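Local coordinates for protein membrane attack complex assembly inhibitor BGA71 (Borreliella bavariensis, PDB 6FMH) that inhibits assembly of the complement membrane attack complex, as an outer surface protein of a Lyme disease spirochaete, at residues A177-M180 and K181-K185; Y184-L187 and D188-K191; N52-Q55 and Y56-M59; L79-I82 and L83-Y87; T129-Q132 and K133-E136. One frame throughout, in Å; residues are numbered along the deposited sequence.

Contact 1 (A177-M180 and K181-K185); sequences ATYM and KENYK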
loop_
_atom_site.group_PDB
_atom_site.type_symbol
_atom_site.label_atom_id
_atom_site.label_comp_id
_atom_site.label_asym_id
_atom_site.label_seq_id
_atom_site.Cartn_x
_atom_site.Cartn_y
_atom_site.Cartn_z
ATOM N N ALA A 177 29.046 -0.224 19.509
ATOM C CA ALA A 177 28.760 -1.421 18.736
ATOM C C ALA A 177 28.222 -2.540 19.619
ATOM O O ALA A 177 27.285 -3.244 19.218
ATOM C CB ALA A 177 29.999 -1.901 18.043
ATOM N N THR A 178 28.779 -2.697 20.808
ATOM C CA THR A 178 28.336 -3.771 21.654
ATOM C C THR A 178 26.911 -3.522 22.128
ATOM O O THR A 178 26.083 -4.440 22.123
ATOM C CB THR A 178 29.262 -3.940 22.867
ATOM O OG1 THR A 178 30.581 -4.134 22.391
ATOM C CG2 THR A 178 28.878 -5.080 23.728
ATOM N N TYR A 179 26.636 -2.277 22.473
ATOM C CA TYR A 179 25.338 -1.906 22.940
ATOM C C TYR A 179 24.264 -2.186 21.865
ATOM O O TYR A 179 23.190 -2.721 22.168
ATOM C CB TYR A 179 25.358 -0.437 23.335
ATOM C CG TYR A 179 24.048 0.099 23.845
ATOM C CD1 TYR A 179 23.036 0.449 22.993
ATOM C CD2 TYR A 179 23.866 0.339 25.194
ATOM C CE1 TYR A 179 21.850 0.952 23.476
ATOM C CE2 TYR A 179 22.689 0.876 25.695
ATOM C CZ TYR A 179 21.682 1.169 24.840
ATOM O OH TYR A 179 20.494 1.638 25.335
ATOM N N MET A 180 24.511 -1.717 20.643
ATOM C CA MET A 180 23.550 -1.877 19.584
ATOM C C MET A 180 23.345 -3.354 19.322
ATOM O O MET A 180 22.207 -3.796 19.127
ATOM C CB MET A 180 24.027 -1.184 18.334
ATOM C CG MET A 180 24.031 0.336 18.410
ATOM S SD MET A 180 22.527 1.170 18.860
ATOM C CE MET A 180 21.512 0.900 17.527
ATOM N N LYS A 181 24.433 -4.141 19.376
ATOM C CA LYS A 181 24.321 -5.589 19.220
ATOM C C LYS A 181 23.425 -6.242 20.305
ATOM O O LYS A 181 22.594 -7.093 19.992
ATOM C CB LYS A 181 25.715 -6.226 19.244
ATOM C CG LYS A 181 26.350 -6.318 17.878
ATOM C CD LYS A 181 27.728 -6.956 17.892
ATOM C CE LYS A 181 28.793 -5.963 18.335
ATOM N NZ LYS A 181 30.188 -6.478 18.130
ATOM N N GLU A 182 23.639 -5.874 21.574
ATOM C CA GLU A 182 22.967 -6.520 22.712
ATOM C C GLU A 182 21.483 -6.052 22.907
ATOM O O GLU A 182 20.676 -6.740 23.559
ATOM C CB GLU A 182 23.837 -6.443 24.007
ATOM C CG GLU A 182 25.264 -7.072 23.841
ATOM C CD GLU A 182 25.285 -8.533 23.301
ATOM O OE1 GLU A 182 24.628 -9.392 23.924
ATOM O OE2 GLU A 182 25.955 -8.849 22.259
ATOM N N ASN A 183 21.110 -4.909 22.320
ATOM C CA ASN A 183 19.763 -4.381 22.505
ATOM C C ASN A 183 18.917 -4.504 21.272
ATOM O O ASN A 183 17.747 -4.159 21.274
ATOM C CB ASN A 183 19.867 -2.941 22.956
ATOM C CG ASN A 183 20.505 -2.842 24.299
ATOM O OD1 ASN A 183 19.856 -3.131 25.345
ATOM N ND2 ASN A 183 21.727 -2.346 24.337
ATOM N N TYR A 184 19.530 -4.928 20.178
ATOM C CA TYR A 184 18.788 -5.131 18.957
ATOM C C TYR A 184 19.147 -6.449 18.314
ATOM O O TYR A 184 19.439 -6.495 17.138
ATOM C CB TYR A 184 19.013 -3.909 18.042
ATOM C CG TYR A 184 18.522 -2.618 18.716
ATOM C CD1 TYR A 184 17.188 -2.281 18.704
ATOM C CD2 TYR A 184 19.384 -1.793 19.366
ATOM C CE1 TYR A 184 16.740 -1.128 19.298
ATOM C CE2 TYR A 184 18.952 -0.646 19.994
ATOM C CZ TYR A 184 17.630 -0.306 19.958
ATOM O OH TYR A 184 17.202 0.885 20.561
ATOM N N LYS A 185 19.190 -7.498 19.113
ATOM C CA LYS A 185 19.726 -8.805 18.720
ATOM C C LYS A 185 18.958 -9.396 17.585
ATOM O O LYS A 185 19.510 -9.864 16.583
ATOM C CB LYS A 185 19.592 -9.812 19.862
ATOM C CG LYS A 185 20.736 -9.810 20.864
ATOM C CD LYS A 185 20.799 -11.093 21.706
ATOM C CE LYS A 185 22.228 -11.534 22.077
ATOM N NZ LYS A 185 22.319 -12.137 23.454
#
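Asn-183 folds back over Tyr-179 near the C-terminal end of helix 173-183, in an i to i+4 arrangement repeated one residue on by a Met-aromatic pair, Met-180 with Tyr-184. The polar part centres on the carbonyl of Tyr-179. Asn-183 ND2 donates to Tyr-179 O at 2.6 Å, from 29° out of the carbonyl plane, and the backbone Asn-183 N adds a weak bond to the same oxygen. The same amide nitrogen sits over the centre of the Tyr-179 ring, 3.2 Å above its plane, with ring and amide planes 44° apart. Tyr-179 can offer that face because its CG lies trans to the backbone N (chi1 180°), while its OH is held by Asp-161 and Thr-158 of helix 127-163. Two regular helical bonds precede this turn, Lys-181 N to Ala-177 O at 3.0 Å and Glu-182 N to Thr-178 O at 2.9 Å.

The apolar part faces helices 73-88 and 90-123, where Met-180 packs on Leu-86 and Phe-99. Its chain bends twice, at chi2 and chi3, and the sulfur stands obliquely to the Tyr-184 ring. The methyl makes the closer approach: Met-180 CE lies 3.9 Å from Tyr-184 CE2.

Contact 2 (Y184-L187 and D188-K191); sequences YKTL and DSFK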
loop_
_atom_site.group_PDB
_atom_site.type_symbol
_atom_site.label_atom_id
_atom_site.label_comp_id
_atom_site.label_asym_id
_atom_site.label_seq_id
_atom_site.Cartn_x
_atom_site.Cartn_y
_atom_site.Cartn_z
ATOM N N TYR A 184 19.530 -4.928 20.178
ATOM C CA TYR A 184 18.788 -5.131 18.957
ATOM C C TYR A 184 19.147 -6.449 18.314
ATOM O O TYR A 184 19.439 -6.495 17.138
ATOM C CB TYR A 184 19.013 -3.909 18.042
ATOM C CG TYR A 184 18.522 -2.618 18.716
ATOM C CD1 TYR A 184 17.188 -2.281 18.704
ATOM C CD2 TYR A 184 19.384 -1.793 19.366
ATOM C CE1 TYR A 184 16.740 -1.128 19.298
ATOM C CE2 TYR A 184 18.952 -0.646 19.994
ATOM C CZ TYR A 184 17.630 -0.306 19.958
ATOM O OH TYR A 184 17.202 0.885 20.561
ATOM N N LYS A 185 19.190 -7.498 19.113
ATOM C CA LYS A 185 19.726 -8.805 18.720
ATOM C C LYS A 185 18.958 -9.396 17.585
ATOM O O LYS A 185 19.510 -9.864 16.583
ATOM C CB LYS A 185 19.592 -9.812 19.862
ATOM C CG LYS A 185 20.736 -9.810 20.864
ATOM C CD LYS A 185 20.799 -11.093 21.706
ATOM C CE LYS A 185 22.228 -11.534 22.077
ATOM N NZ LYS A 185 22.319 -12.137 23.454
ATOM N N THR A 186 17.655 -9.333 17.763
ATOM C CA THR A 186 16.726 -10.017 16.919
ATOM C C THR A 186 15.352 -9.270 16.922
ATOM O O THR A 186 14.912 -8.761 17.938
ATOM C CB THR A 186 16.640 -11.488 17.442
ATOM O OG1 THR A 186 16.174 -12.340 16.412
ATOM C CG2 THR A 186 15.736 -11.635 18.625
ATOM N N LEU A 187 14.705 -9.233 15.777
ATOM C CA LEU A 187 13.280 -8.890 15.666
ATOM C C LEU A 187 12.394 -9.547 16.762
ATOM O O LEU A 187 11.622 -8.868 17.448
ATOM C CB LEU A 187 12.766 -9.329 14.289
ATOM C CG LEU A 187 11.292 -9.232 13.974
ATOM C CD1 LEU A 187 10.920 -7.776 13.802
ATOM C CD2 LEU A 187 10.981 -9.997 12.700
ATOM N N ASP A 188 12.531 -10.864 16.910
ATOM C CA ASP A 188 11.702 -11.650 17.834
ATOM C C ASP A 188 11.754 -11.153 19.278
ATOM O O ASP A 188 10.834 -11.364 20.030
ATOM C CB ASP A 188 12.141 -13.117 17.810
ATOM C CG ASP A 188 11.457 -13.895 16.727
ATOM O OD1 ASP A 188 10.700 -13.269 15.888
ATOM O OD2 ASP A 188 11.646 -15.153 16.737
ATOM N N SER A 189 12.863 -10.522 19.667
ATOM C CA SER A 189 13.033 -10.074 21.021
ATOM C C SER A 189 12.087 -8.940 21.325
ATOM O O SER A 189 11.795 -8.688 22.471
ATOM C CB SER A 189 14.468 -9.600 21.224
ATOM O OG SER A 189 14.803 -8.533 20.341
ATOM N N PHE A 190 11.636 -8.218 20.299
ATOM C CA PHE A 190 10.709 -7.099 20.512
ATOM C C PHE A 190 9.253 -7.513 20.459
ATOM O O PHE A 190 8.385 -6.711 20.742
ATOM C CB PHE A 190 10.972 -6.004 19.512
ATOM C CG PHE A 190 12.285 -5.380 19.696
ATOM C CD1 PHE A 190 12.502 -4.518 20.732
ATOM C CD2 PHE A 190 13.336 -5.661 18.818
ATOM C CE1 PHE A 190 13.733 -3.907 20.910
ATOM C CE2 PHE A 190 14.582 -5.055 19.002
ATOM C CZ PHE A 190 14.765 -4.171 20.048
ATOM N N LYS A 191 8.987 -8.777 20.100
ATOM C CA LYS A 191 7.616 -9.302 20.065
ATOM C C LYS A 191 7.076 -9.446 21.436
ATOM O O LYS A 191 7.849 -9.617 22.365
ATOM C CB LYS A 191 7.564 -10.623 19.361
ATOM C CG LYS A 191 7.665 -10.468 17.855
ATOM C CD LYS A 191 7.639 -11.752 17.124
ATOM C CE LYS A 191 7.628 -11.419 15.615
ATOM N NZ LYS A 191 8.922 -10.803 15.154
#
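Phe-190 brings the end of its ring against Tyr-184, closing a short loop after helix 173-183 whose second half is a turn of helical backbone angles held by i to i+3 bonds. Phe-190 CZ is 3.4 Å from Tyr-184 CD1, and the two rings are inclined to each other, their planes at 33° and their centroids 5.7 Å apart. Further along the turn, Lys-191 NZ lies against the Leu-187 branch, nearest CG.

Behind these contacts stands the backbone of the turn. Phe-190 N donates to Leu-187 O at 2.9 Å, and Ser-189 N to Thr-186 O at 3.2 Å. Ser-189 OG also lies by Thr-186 O, modelled so close that the details of this bond are doubtful.

Further out, Phe-190 rests on Thr-147 and Lys-154 of helix 127-163, while Leu-187 packs on Ser-106, Ile-107 and Asp-110 of helix 90-123, so the loop spans two helices. Lys-191 runs extended until its last torsion (chi4 68°) turns the ammonium back to Asp-188. There it forms a salt bridge, Lys-191 NZ to Asp-188 OD1 at 3.1 Å, nearly in line with the C-O bond of that oxygen.

Contact 3 (N52-Q55 and Y56-M59); sequences NLSQ and YEEM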
loop_
_atom_site.group_PDB
_atom_site.type_symbol
_atom_site.label_atom_id
_atom_site.label_comp_id
_atom_site.label_asym_id
_atom_site.label_seq_id
_atom_site.Cartn_x
_atom_site.Cartn_y
_atom_site.Cartn_z
ATOM N N ASN A 52 21.843 -0.962 -2.401
ATOM C CA ASN A 52 21.021 0.143 -2.916
ATOM C C ASN A 52 19.764 0.265 -2.074
ATOM O O ASN A 52 18.879 -0.597 -2.094
ATOM C CB ASN A 52 20.685 -0.088 -4.378
ATOM C CG ASN A 52 20.237 1.170 -5.147
ATOM O OD1 ASN A 52 20.938 1.654 -6.072
ATOM N ND2 ASN A 52 19.037 1.586 -4.906
ATOM N N LEU A 53 19.735 1.334 -1.297
ATOM C CA LEU A 53 18.561 1.767 -0.628
ATOM C C LEU A 53 17.628 2.448 -1.631
ATOM O O LEU A 53 17.787 3.613 -1.969
ATOM C CB LEU A 53 18.931 2.772 0.462
ATOM C CG LEU A 53 17.860 3.252 1.418
ATOM C CD1 LEU A 53 17.346 2.090 2.238
ATOM C CD2 LEU A 53 18.475 4.294 2.306
ATOM N N SER A 54 16.620 1.724 -2.078
ATOM C CA SER A 54 15.567 2.328 -2.842
ATOM C C SER A 54 14.781 3.323 -2.005
ATOM O O SER A 54 14.762 3.271 -0.770
ATOM C CB SER A 54 14.608 1.249 -3.343
ATOM O OG SER A 54 13.870 0.677 -2.296
ATOM N N GLN A 55 14.053 4.172 -2.707
ATOM C CA GLN A 55 13.204 5.152 -2.071
ATOM C C GLN A 55 12.021 4.511 -1.232
ATOM O O GLN A 55 11.541 5.104 -0.258
ATOM C CB GLN A 55 12.810 6.214 -3.092
ATOM C CG GLN A 55 12.221 5.623 -4.385
ATOM C CD GLN A 55 13.298 5.451 -5.472
ATOM O OE1 GLN A 55 13.685 6.458 -6.036
ATOM N NE2 GLN A 55 13.772 4.210 -5.790
ATOM N N TYR A 56 11.639 3.286 -1.557
ATOM C CA TYR A 56 10.625 2.525 -0.790
ATOM C C TYR A 56 11.208 1.992 0.513
ATOM O O TYR A 56 10.625 2.177 1.594
ATOM C CB TYR A 56 10.055 1.324 -1.604
ATOM C CG TYR A 56 9.310 0.333 -0.723
ATOM C CD1 TYR A 56 8.053 0.651 -0.215
ATOM C CD2 TYR A 56 9.884 -0.863 -0.314
ATOM C CE1 TYR A 56 7.388 -0.212 0.631
ATOM C CE2 TYR A 56 9.221 -1.753 0.541
ATOM C CZ TYR A 56 7.971 -1.422 1.005
ATOM O OH TYR A 56 7.268 -2.254 1.848
ATOM N N GLU A 57 12.329 1.294 0.375
ATOM C CA GLU A 57 13.131 0.820 1.505
ATOM C C GLU A 57 13.345 1.944 2.530
ATOM O O GLU A 57 12.956 1.826 3.685
ATOM C CB GLU A 57 14.476 0.279 0.990
ATOM C CG GLU A 57 14.328 -1.052 0.259
ATOM C CD GLU A 57 15.628 -1.725 -0.127
ATOM O OE1 GLU A 57 16.202 -1.416 -1.186
ATOM O OE2 GLU A 57 16.087 -2.573 0.660
ATOM N N GLU A 58 13.830 3.077 2.039
ATOM C CA GLU A 58 13.993 4.279 2.828
ATOM C C GLU A 58 12.753 4.759 3.589
ATOM O O GLU A 58 12.835 5.146 4.749
ATOM C CB GLU A 58 14.422 5.397 1.893
ATOM C CG GLU A 58 14.542 6.751 2.557
ATOM C CD GLU A 58 15.073 7.806 1.634
ATOM O OE1 GLU A 58 15.114 7.566 0.393
ATOM O OE2 GLU A 58 15.425 8.881 2.166
ATOM N N MET A 59 11.619 4.769 2.913
ATOM C CA MET A 59 10.390 5.251 3.516
ATOM C C MET A 59 9.964 4.339 4.646
ATOM O O MET A 59 9.520 4.806 5.704
ATOM C CB MET A 59 9.263 5.259 2.493
ATOM C CG MET A 59 8.490 6.561 2.373
ATOM S SD MET A 59 8.356 7.660 3.803
ATOM C CE MET A 59 6.608 8.000 3.774
#
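Ser-54 and Glu-57 reach toward each other across the first turn of helix 55-68, each side chain meeting the other's backbone N-H. Ser-54 swings its hydroxyl between its own N and carbonyl carbon (chi1 69°), which brings OG to the N-H of Glu-57 at the start of the helix, where it accepts from Glu-57 N at 3.1 Å in a nearly straight bond. Glu-57 returns the grip. Its CG lies trans to the carbonyl carbon (chi1 -72°) and the chain then runs extended past the serine, until Glu-57 OE1 accepts from Ser-54 N at 3.3 Å; the N-H arrives from above the carboxylate plane. A weak bond from Ser-54 OG to the same Glu-57 OE1 adds to the hold.

Leu-53 lies alongside this polar exchange. It crosses Glu-57 at a slant, with Leu-53 CD1 3.6 Å from Glu-57 CB, and stands at about a right angle to Glu-58, whose carboxylate is directed to Lys-62 and Lys-46. Regular helix bonding begins with Glu-58 N to Ser-54 O at 3.0 Å.

The Glu-57 carboxylate has electronegative company in Asn-52 O and in Glu-14 of the second subunit, which brings a like charge close. These neighbours would tend to raise its pKa, while the Ser-54 N-H and the helix N-terminus would work the other way. Asn-52 and Ser-54 also pack on Glu-14 of that subunit, placing the turn at the dimer contact. The reciprocal pairing of N-cap serine and the glutamate three residues later is a capping box, here at the N-terminus of helix 55-68.

Contact 4 (L79-I82 and L83-Y87); sequences LKEI and LETLY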
loop_
_atom_site.group_PDB
_atom_site.type_symbol
_atom_site.label_atom_id
_atom_site.label_comp_id
_atom_site.label_asym_id
_atom_site.label_seq_id
_atom_site.Cartn_x
_atom_site.Cartn_y
_atom_site.Cartn_z
ATOM N N LEU A 79 20.234 9.702 16.318
ATOM C CA LEU A 79 20.267 8.366 15.814
ATOM C C LEU A 79 21.112 8.335 14.559
ATOM O O LEU A 79 21.812 7.363 14.285
ATOM C CB LEU A 79 18.850 7.868 15.499
ATOM C CG LEU A 79 18.737 6.439 14.885
ATOM C CD1 LEU A 79 19.674 5.412 15.504
ATOM C CD2 LEU A 79 17.326 5.916 14.996
ATOM N N LYS A 80 21.002 9.385 13.768
ATOM C CA LYS A 80 21.813 9.527 12.562
ATOM C C LYS A 80 23.307 9.494 12.898
ATOM O O LYS A 80 24.097 8.830 12.246
ATOM C CB LYS A 80 21.442 10.830 11.885
ATOM C CG LYS A 80 22.281 11.158 10.694
ATOM C CD LYS A 80 21.712 12.337 9.895
ATOM C CE LYS A 80 22.720 12.701 8.819
ATOM N NZ LYS A 80 22.203 13.706 7.861
ATOM N N GLU A 81 23.685 10.208 13.946
ATOM C CA GLU A 81 25.067 10.222 14.338
ATOM C C GLU A 81 25.507 8.819 14.781
ATOM O O GLU A 81 26.534 8.305 14.340
ATOM C CB GLU A 81 25.283 11.286 15.397
ATOM C CG GLU A 81 26.676 11.325 16.021
ATOM C CD GLU A 81 26.834 12.494 16.986
ATOM O OE1 GLU A 81 26.388 13.566 16.619
ATOM O OE2 GLU A 81 27.396 12.365 18.101
ATOM N N ILE A 82 24.717 8.194 15.646
ATOM C CA ILE A 82 24.964 6.821 16.060
ATOM C C ILE A 82 25.255 5.910 14.851
ATOM O O ILE A 82 26.297 5.215 14.814
ATOM C CB ILE A 82 23.773 6.205 16.833
ATOM C CG1 ILE A 82 23.650 6.865 18.193
ATOM C CG2 ILE A 82 24.024 4.702 17.022
ATOM C CD1 ILE A 82 22.361 6.635 18.931
ATOM N N LEU A 83 24.366 5.957 13.866
ATOM C CA LEU A 83 24.509 5.060 12.743
ATOM C C LEU A 83 25.671 5.410 11.866
ATOM O O LEU A 83 26.328 4.540 11.342
ATOM C CB LEU A 83 23.219 5.007 11.937
ATOM C CG LEU A 83 22.015 4.415 12.676
ATOM C CD1 LEU A 83 20.818 4.576 11.788
ATOM C CD2 LEU A 83 22.224 2.967 13.066
ATOM N N GLU A 84 25.961 6.697 11.741
ATOM C CA GLU A 84 27.096 7.152 10.925
ATOM C C GLU A 84 28.449 6.937 11.581
ATOM O O GLU A 84 29.428 6.653 10.921
ATOM C CB GLU A 84 26.928 8.615 10.568
ATOM C CG GLU A 84 25.937 8.811 9.445
ATOM C CD GLU A 84 25.675 10.273 9.119
ATOM O OE1 GLU A 84 26.287 11.151 9.742
ATOM O OE2 GLU A 84 24.889 10.538 8.198
ATOM N N THR A 85 28.508 7.060 12.889
ATOM C CA THR A 85 29.687 6.600 13.619
ATOM C C THR A 85 29.982 5.124 13.280
ATOM O O THR A 85 31.097 4.789 12.904
ATOM C CB THR A 85 29.447 6.726 15.125
ATOM O OG1 THR A 85 28.934 8.048 15.406
ATOM C CG2 THR A 85 30.697 6.455 15.938
ATOM N N LEU A 86 28.977 4.264 13.435
ATOM C CA LEU A 86 29.149 2.821 13.267
ATOM C C LEU A 86 29.526 2.508 11.832
ATOM O O LEU A 86 30.411 1.678 11.595
ATOM C CB LEU A 86 27.872 2.045 13.651
ATOM C CG LEU A 86 27.490 2.016 15.124
ATOM C CD1 LEU A 86 26.133 1.372 15.375
ATOM C CD2 LEU A 86 28.541 1.313 15.950
ATOM N N TYR A 87 28.872 3.196 10.898
ATOM C CA TYR A 87 29.124 3.039 9.473
ATOM C C TYR A 87 30.544 3.453 9.105
ATOM O O TYR A 87 31.220 2.779 8.337
ATOM C CB TYR A 87 28.154 3.905 8.658
ATOM C CG TYR A 87 28.215 3.692 7.174
ATOM C CD1 TYR A 87 29.174 4.343 6.388
ATOM C CD2 TYR A 87 27.331 2.847 6.546
ATOM C CE1 TYR A 87 29.258 4.138 5.017
ATOM C CE2 TYR A 87 27.393 2.667 5.180
ATOM C CZ TYR A 87 28.370 3.308 4.421
ATOM O OH TYR A 87 28.455 3.120 3.049
#
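Glu-84 turns its flat carboxylate toward the aliphatic chain of Lys-80 one helical turn earlier, with Glu-84 OE2 the oxygen nearest to Lys-80 CE. The second flat group is the peptide carbonyl of Glu-81, which takes two donors from one residue. Thr-85 N donates to Glu-81 O at 2.7 Å, and Thr-85 OG1 donates to the same Glu-81 O at 2.6 Å from 48° above the carbonyl plane. The hydroxyl gets there because OG1 lies beside the backbone N, trans to the carbonyl carbon (chi1 -49°).

On the buried flank of helix 73-88, Leu-79 CD1 packs 3.8 Å from Leu-83 CG. These two leucines face Leu-155 and Ile-159 of helix 127-163 and Phe-99 and Ile-100 of helix 90-123, respectively, while Leu-86 turns to helix 173-183.

The two charged chains lie close without pairing directly, Lys-80 NZ standing 4.2 Å from Glu-84 OE2. Lys-80 NZ donates to Asn-40 O and Glu-84 OE2 is bonded to Thr-44. The opposite charges probably still attract at this range, but each end has its own partner, and these bonds tie the helix to Asn-40 and Thr-44.

Contact 5 (T129-Q132 and K133-E136); sequences TQNQ and KESE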
loop_
_atom_site.group_PDB
_atom_site.type_symbol
_atom_site.label_atom_id
_atom_site.label_comp_id
_atom_site.label_asym_id
_atom_site.label_seq_id
_atom_site.Cartn_x
_atom_site.Cartn_y
_atom_site.Cartn_z
ATOM N N THR A 129 -14.850 -17.681 4.445
ATOM C CA THR A 129 -13.399 -17.605 4.508
ATOM C C THR A 129 -12.998 -16.424 5.389
ATOM O O THR A 129 -12.306 -16.593 6.401
ATOM C CB THR A 129 -12.808 -17.481 3.095
ATOM O OG1 THR A 129 -12.832 -18.782 2.503
ATOM C CG2 THR A 129 -11.391 -16.977 3.118
ATOM N N GLN A 130 -13.509 -15.250 5.033
ATOM C CA GLN A 130 -13.211 -14.013 5.736
ATOM C C GLN A 130 -13.271 -14.157 7.207
ATOM O O GLN A 130 -12.429 -13.618 7.911
ATOM C CB GLN A 130 -14.210 -12.954 5.374
ATOM C CG GLN A 130 -13.695 -11.556 5.629
ATOM C CD GLN A 130 -14.499 -10.564 4.850
ATOM O OE1 GLN A 130 -14.536 -10.591 3.603
ATOM N NE2 GLN A 130 -15.169 -9.691 5.570
ATOM N N ASN A 131 -14.274 -14.883 7.660
ATOM C CA ASN A 131 -14.430 -15.183 9.079
ATOM C C ASN A 131 -13.451 -16.226 9.654
ATOM O O ASN A 131 -13.138 -16.210 10.852
ATOM C CB ASN A 131 -15.897 -15.521 9.367
ATOM C CG ASN A 131 -16.760 -14.262 9.428
ATOM O OD1 ASN A 131 -16.263 -13.178 9.758
ATOM N ND2 ASN A 131 -18.031 -14.389 9.111
ATOM N N GLN A 132 -12.936 -17.086 8.791
ATOM C CA GLN A 132 -11.997 -18.097 9.203
ATOM C C GLN A 132 -10.672 -17.392 9.514
ATOM O O GLN A 132 -10.257 -17.323 10.678
ATOM C CB GLN A 132 -11.877 -19.119 8.083
ATOM C CG GLN A 132 -11.969 -20.530 8.575
ATOM C CD GLN A 132 -12.739 -21.423 7.642
ATOM O OE1 GLN A 132 -13.923 -21.627 7.816
ATOM N NE2 GLN A 132 -12.059 -21.975 6.655
ATOM N N LYS A 133 -10.081 -16.792 8.474
ATOM C CA LYS A 133 -8.891 -15.889 8.510
ATOM C C LYS A 133 -8.909 -14.759 9.546
ATOM O O LYS A 133 -7.848 -14.280 9.978
ATOM C CB LYS A 133 -8.803 -15.243 7.143
ATOM C CG LYS A 133 -8.110 -16.095 6.116
ATOM C CD LYS A 133 -8.305 -15.580 4.707
ATOM C CE LYS A 133 -7.249 -16.126 3.761
ATOM N NZ LYS A 133 -7.332 -15.565 2.404
ATOM N N GLU A 134 -10.094 -14.337 9.958
ATOM C CA GLU A 134 -10.225 -13.104 10.704
ATOM C C GLU A 134 -9.373 -13.044 11.956
ATOM O O GLU A 134 -8.523 -12.154 12.102
ATOM C CB GLU A 134 -11.672 -12.895 11.052
ATOM C CG GLU A 134 -11.958 -11.605 11.792
ATOM C CD GLU A 134 -13.451 -11.425 12.067
ATOM O OE1 GLU A 134 -14.284 -11.837 11.211
ATOM O OE2 GLU A 134 -13.788 -10.874 13.134
ATOM N N SER A 135 -9.574 -14.000 12.854
ATOM C CA SER A 135 -8.919 -13.980 14.163
ATOM C C SER A 135 -7.391 -13.922 14.046
ATOM O O SER A 135 -6.727 -13.151 14.760
ATOM C CB SER A 135 -9.297 -15.228 14.989
ATOM O OG SER A 135 -8.563 -16.394 14.588
ATOM N N GLU A 136 -6.847 -14.724 13.146
ATOM C CA GLU A 136 -5.417 -14.835 13.009
ATOM C C GLU A 136 -4.764 -13.565 12.468
ATOM O O GLU A 136 -3.692 -13.128 12.934
ATOM C CB GLU A 136 -5.093 -16.021 12.115
ATOM C CG GLU A 136 -3.605 -16.184 11.796
ATOM C CD GLU A 136 -3.333 -17.339 10.852
ATOM O OE1 GLU A 136 -4.257 -18.138 10.587
ATOM O OE2 GLU A 136 -2.207 -17.453 10.366
#
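Lys-133 lies alongside Thr-129, one turn earlier in helix 127-163, the two side chains pointing the same way. At its root, Lys-133 CB is 3.8 Å from Thr-129 O, the carbonyl to which the lysine's own backbone is tied: Lys-133 N donates to Thr-129 O at 3.0 Å. The same oxygen also accepts from Gln-132 N, so two successive backbone N-H groups converge on it. CG leaves trans to the carbonyl carbon (chi1 -83°), which starts the chain back along the helix, and from there it stays extended. Lys-133 CD lies beside the threonine methyl, 3.7 Å from Thr-129 CG2. This is the apolar contact of the pair, methylene against methyl. Beyond CE, the ammonium carries on to the linker before the helix, where NZ forms a salt bridge with Asp-125; Glu-120, on helix 90-123, is a longer and weaker second partner.

Round the helix, Asn-131 and Glu-134 also run side by side, three residues apart, with amide and carboxylate planes at 52° to each other.

All this happens near the start of helix 127-163, and the centre of this contact lies about 27 Å from the centre of the chain. Lys-133 reaches back to Asp-125 in the turn between helices 90-123 and 127-163, while Gln-130 and Glu-134 pack on Leu-13 at the beginning of helix 12-36, with Glu-134 also touching Lys-12.

Contacts 1 and 4 meet directly: Leu-86 of contact 4 packs on Met-180 and Ala-177 of contact 1, so helices 73-88 and 173-183 share an apolar seam. Contact 2 continues the chain from contact 1 through Tyr-184 and Lys-185, exchanging regular helix bonds for a tight turn and an ion pair. These three are partly buried, between buried contact 3 and surface contact 5. Contact 3, on the other side of the chain's centre from contact 2, is chiefly polar despite its burial, its bonds spent on starting a helix beside the second subunit. Contact 5, about 43 Å from contact 4 between centres, relies on extended charged and polar chains.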